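Local structure of B-agarase (Agarivorans gilvus, 5Z6P) at residues 591-603 / 626-638. The protein is a family GH50 beta-agarase, a glycoside hydrolase that probably cleaves the beta-galactosidic linkages of agarose. Numbering follows the deposited sequence.
Sequences LEAFASEYFRVVK and NPEVVRAAAKHVD
Lys635, whose long extended chain can span the gap to helix 581-609 and serve two acceptors, donates from NZ to Glu592 OE2 (3.0 Å, a salt bridge) and to Ser596 OG (2.9 Å). The carboxylate oxygen is met on its anti lone pair, away from OE1. Ser596 OG both donates and accepts: lying beside the backbone N (chi1 -64°), it donates to the carbonyl O of Glu592 one turn back while accepting from the lysine. Arg631 also belongs to this salt-bridge network, on the OE1 side of Glu592, though Arg631 NH1 and Glu592 OE1 are modelled too close together, so the detail of this pair is doubtful. Farther along, Lys603 NZ donates to the backbone O of His636 at 2.8 Å, tying helix 581-609 to the backbone there.

Beneath these charges the two helical segments run in the same general direction, crossing at -32° with axes 8.1 Å apart. Alanine suits so close an approach: Ala632 is a knob among Glu592, Ala595, Ser596 and Phe599, and its CB lies 3.6 Å from Ala595 CB. Phe599 offers a flat face against which the backbone of a small residue can lie: Ala633 CA sits 3.8 Å from the ring centroid in a CH-pi contact, while Tyr598 covers the opposite face. His636 lies flat over the backbone of Arg600, with Arg600 CB also against its face. At the other end, Leu591 packs on Val629 and on Glu628 CB; the Glu628 carboxylate turns away to Tyr522 and His521.

The chemistry is thus layered, small and aromatic side chains fitting the helices together within the beta-galactosidase-like region while long charged chains bridge them along the more exposed margin, where waters bind Glu592 and, separately, Lys603.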
# COMPACT_ATOMS: atom_id res chain seq x y z
N LEU A 591 6.02 -17.95 17.45
CA LEU A 591 5.72 -17.23 16.21
C LEU A 591 6.68 -17.66 15.09
O LEU A 591 6.25 -18.00 13.98
CB LEU A 591 5.79 -15.71 16.43
CG LEU A 591 5.51 -14.78 15.25
CD1 LEU A 591 4.12 -15.00 14.69
CD2 LEU A 591 5.70 -13.32 15.67
N GLU A 592 7.97 -17.69 15.40
CA GLU A 592 8.94 -18.09 14.40
C GLU A 592 8.74 -19.54 13.96
O GLU A 592 8.84 -19.82 12.78
CB GLU A 592 10.38 -17.91 14.91
CG GLU A 592 11.41 -18.48 13.94
CD GLU A 592 12.82 -17.99 14.18
OE1 GLU A 592 12.99 -17.10 15.01
OE2 GLU A 592 13.75 -18.49 13.52
N ALA A 593 8.44 -20.45 14.89
CA ALA A 593 8.20 -21.85 14.50
C ALA A 593 6.97 -21.96 13.57
O ALA A 593 6.98 -22.67 12.59
CB ALA A 593 8.02 -22.76 15.73
N PHE A 594 5.91 -21.25 13.93
CA PHE A 594 4.71 -21.21 13.10
C PHE A 594 5.03 -20.74 11.67
O PHE A 594 4.75 -21.44 10.71
CB PHE A 594 3.65 -20.31 13.74
CG PHE A 594 2.55 -19.88 12.79
CD1 PHE A 594 1.62 -20.79 12.32
CD2 PHE A 594 2.44 -18.56 12.39
CE1 PHE A 594 0.60 -20.40 11.46
CE2 PHE A 594 1.44 -18.16 11.54
CZ PHE A 594 0.53 -19.08 11.06
N ALA A 595 5.61 -19.54 11.56
CA ALA A 595 5.92 -18.97 10.27
C ALA A 595 6.90 -19.85 9.49
O ALA A 595 6.75 -20.01 8.29
CB ALA A 595 6.48 -17.57 10.42
N SER A 596 7.89 -20.42 10.17
CA SER A 596 8.89 -21.24 9.45
C SER A 596 8.24 -22.39 8.69
O SER A 596 8.65 -22.71 7.57
CB SER A 596 9.95 -21.79 10.42
OG SER A 596 10.70 -20.75 10.99
N GLU A 597 7.22 -23.01 9.28
CA GLU A 597 6.51 -24.09 8.61
C GLU A 597 5.66 -23.59 7.44
O GLU A 597 5.56 -24.28 6.45
CB GLU A 597 5.61 -24.86 9.59
CG GLU A 597 4.99 -26.12 9.00
CD GLU A 597 5.99 -27.27 8.78
OE1 GLU A 597 7.20 -27.12 9.06
OE2 GLU A 597 5.57 -28.34 8.31
N TYR A 598 5.04 -22.42 7.54
CA TYR A 598 4.36 -21.86 6.37
C TYR A 598 5.37 -21.75 5.20
O TYR A 598 5.13 -22.22 4.11
CB TYR A 598 3.74 -20.49 6.67
CG TYR A 598 3.32 -19.71 5.42
CD1 TYR A 598 2.07 -19.88 4.85
CD2 TYR A 598 4.19 -18.80 4.83
CE1 TYR A 598 1.69 -19.16 3.69
CE2 TYR A 598 3.84 -18.08 3.70
CZ TYR A 598 2.59 -18.26 3.12
OH TYR A 598 2.28 -17.54 1.99
N PHE A 599 6.51 -21.13 5.46
CA PHE A 599 7.46 -20.89 4.39
C PHE A 599 8.08 -22.19 3.89
O PHE A 599 8.36 -22.30 2.70
CB PHE A 599 8.54 -19.89 4.84
CG PHE A 599 8.02 -18.48 5.01
CD1 PHE A 599 7.60 -17.74 3.92
CD2 PHE A 599 7.96 -17.89 6.27
CE1 PHE A 599 7.12 -16.44 4.06
CE2 PHE A 599 7.47 -16.60 6.42
CZ PHE A 599 7.05 -15.87 5.31
N ARG A 600 8.24 -23.17 4.78
CA ARG A 600 8.81 -24.47 4.40
C ARG A 600 7.87 -25.21 3.46
O ARG A 600 8.31 -25.75 2.43
CB ARG A 600 9.10 -25.36 5.65
CG ARG A 600 9.84 -26.68 5.35
CD ARG A 600 10.10 -27.58 6.62
NE ARG A 600 8.90 -28.35 6.93
CZ ARG A 600 8.63 -29.56 6.46
NH1 ARG A 600 9.49 -30.19 5.68
NH2 ARG A 600 7.49 -30.15 6.78
N VAL A 601 6.58 -25.23 3.79
CA VAL A 601 5.62 -25.99 2.99
C VAL A 601 5.47 -25.35 1.60
O VAL A 601 5.54 -26.04 0.59
CB VAL A 601 4.24 -26.09 3.68
CG1 VAL A 601 3.23 -26.67 2.73
CG2 VAL A 601 4.33 -26.95 4.96
N VAL A 602 5.32 -24.03 1.56
CA VAL A 602 5.22 -23.33 0.29
C VAL A 602 6.48 -23.54 -0.56
O VAL A 602 6.38 -23.89 -1.71
CB VAL A 602 4.99 -21.81 0.46
CG1 VAL A 602 5.05 -21.11 -0.92
CG2 VAL A 602 3.65 -21.53 1.15
N LYS A 603 7.66 -23.36 0.02
CA LYS A 603 8.91 -23.61 -0.71
C LYS A 603 8.90 -25.01 -1.33
O LYS A 603 9.18 -25.20 -2.52
CB LYS A 603 10.13 -23.44 0.21
CG LYS A 603 11.47 -23.60 -0.48
CD LYS A 603 12.57 -23.90 0.52
CE LYS A 603 13.94 -24.08 -0.15
NZ LYS A 603 14.85 -22.90 0.04
N ASN A 626 7.86 -8.62 11.48
CA ASN A 626 8.57 -8.64 12.74
C ASN A 626 9.80 -9.54 12.61
O ASN A 626 9.88 -10.31 11.65
CB ASN A 626 7.63 -9.11 13.85
CG ASN A 626 6.90 -10.37 13.46
OD1 ASN A 626 7.52 -11.42 13.29
ND2 ASN A 626 5.58 -10.27 13.31
N PRO A 627 10.77 -9.43 13.54
CA PRO A 627 12.00 -10.22 13.38
C PRO A 627 11.72 -11.71 13.24
O PRO A 627 12.32 -12.38 12.42
CB PRO A 627 12.79 -9.92 14.66
CG PRO A 627 12.31 -8.57 15.07
CD PRO A 627 10.84 -8.53 14.70
N GLU A 628 10.77 -12.20 14.01
CA GLU A 628 10.43 -13.62 13.96
C GLU A 628 10.01 -14.12 12.57
O GLU A 628 10.55 -15.12 12.10
CB GLU A 628 9.33 -13.91 14.98
CG GLU A 628 9.78 -13.74 16.43
CD GLU A 628 9.73 -12.31 16.93
OE1 GLU A 628 9.31 -11.40 16.17
OE2 GLU A 628 10.11 -12.09 18.10
N VAL A 629 9.09 -13.44 11.89
CA VAL A 629 8.61 -13.95 10.62
C VAL A 629 9.60 -13.63 9.49
O VAL A 629 9.67 -14.34 8.49
CB VAL A 629 7.16 -13.43 10.28
CG1 VAL A 629 6.17 -13.89 11.36
CG2 VAL A 629 7.12 -11.92 10.11
N VAL A 630 10.42 -12.60 9.66
CA VAL A 630 11.49 -12.35 8.69
C VAL A 630 12.56 -13.45 8.77
O VAL A 630 12.96 -14.00 7.76
CB VAL A 630 12.15 -10.96 8.88
CG1 VAL A 630 13.42 -10.85 8.03
CG2 VAL A 630 11.16 -9.83 8.52
N ARG A 631 13.00 -13.80 9.97
CA ARG A 631 13.94 -14.91 10.12
C ARG A 631 13.32 -16.21 9.56
O ARG A 631 14.00 -16.99 8.92
CB ARG A 631 14.38 -15.08 11.58
CG ARG A 631 15.36 -14.02 12.04
CD ARG A 631 16.04 -14.33 13.38
NE ARG A 631 15.35 -13.69 14.49
CZ ARG A 631 14.56 -14.37 15.30
NH1 ARG A 631 14.42 -15.65 15.06
NH2 ARG A 631 13.91 -13.79 16.30
N ALA A 632 12.02 -16.40 9.74
CA ALA A 632 11.40 -17.61 9.21
C ALA A 632 11.45 -17.61 7.69
O ALA A 632 11.69 -18.64 7.05
CB ALA A 632 9.97 -17.72 9.70
N ALA A 633 11.22 -16.45 7.09
CA ALA A 633 11.19 -16.37 5.65
C ALA A 633 12.58 -16.64 5.12
O ALA A 633 12.77 -17.40 4.19
CB ALA A 633 10.69 -15.01 5.18
N ALA A 634 13.56 -16.00 5.76
CA ALA A 634 14.95 -16.13 5.36
C ALA A 634 15.43 -17.60 5.27
O ALA A 634 16.34 -17.89 4.52
CB ALA A 634 15.84 -15.31 6.32
N LYS A 635 14.79 -18.52 6.00
CA LYS A 635 15.18 -19.94 6.00
C LYS A 635 14.83 -20.63 4.70
O LYS A 635 15.43 -21.64 4.35
CB LYS A 635 14.50 -20.73 7.14
CG LYS A 635 14.73 -20.17 8.53
CD LYS A 635 14.05 -21.02 9.60
CE LYS A 635 14.24 -20.38 10.96
NZ LYS A 635 13.41 -21.05 11.99
N HIS A 636 13.83 -20.11 3.99
CA HIS A 636 13.24 -20.86 2.90
C HIS A 636 13.05 -20.10 1.58
O HIS A 636 13.11 -20.70 0.53
CB HIS A 636 11.88 -21.45 3.36
CG HIS A 636 11.99 -22.37 4.53
ND1 HIS A 636 12.50 -23.65 4.43
CD2 HIS A 636 11.68 -22.21 5.84
CE1 HIS A 636 12.51 -24.22 5.62
NE2 HIS A 636 12.02 -23.37 6.49
N VAL A 637 12.84 -18.79 1.61
CA VAL A 637 12.65 -18.07 0.36
C VAL A 637 13.98 -17.86 -0.36
O VAL A 637 15.05 -17.96 0.23
CB VAL A 637 11.95 -16.71 0.56
CG1 VAL A 637 10.65 -16.89 1.34
CG2 VAL A 637 12.87 -15.73 1.24
N ASP A 638 13.90 -17.58 -1.65
CA ASP A 638 15.07 -17.21 -2.40
C ASP A 638 15.32 -15.69 -2.28
O ASP A 638 16.47 -15.24 -2.20
CB ASP A 638 14.90 -17.64 -3.85
CG ASP A 638 14.83 -19.15 -4.00
OD1 ASP A 638 15.73 -19.85 -3.51
OD2 ASP A 638 13.89 -19.63 -4.63
O HOH W 1 16.24 -18.11 14.13
O HOH W 2 12.10 -16.42 17.49
O HOH W 3 16.76 -21.91 1.29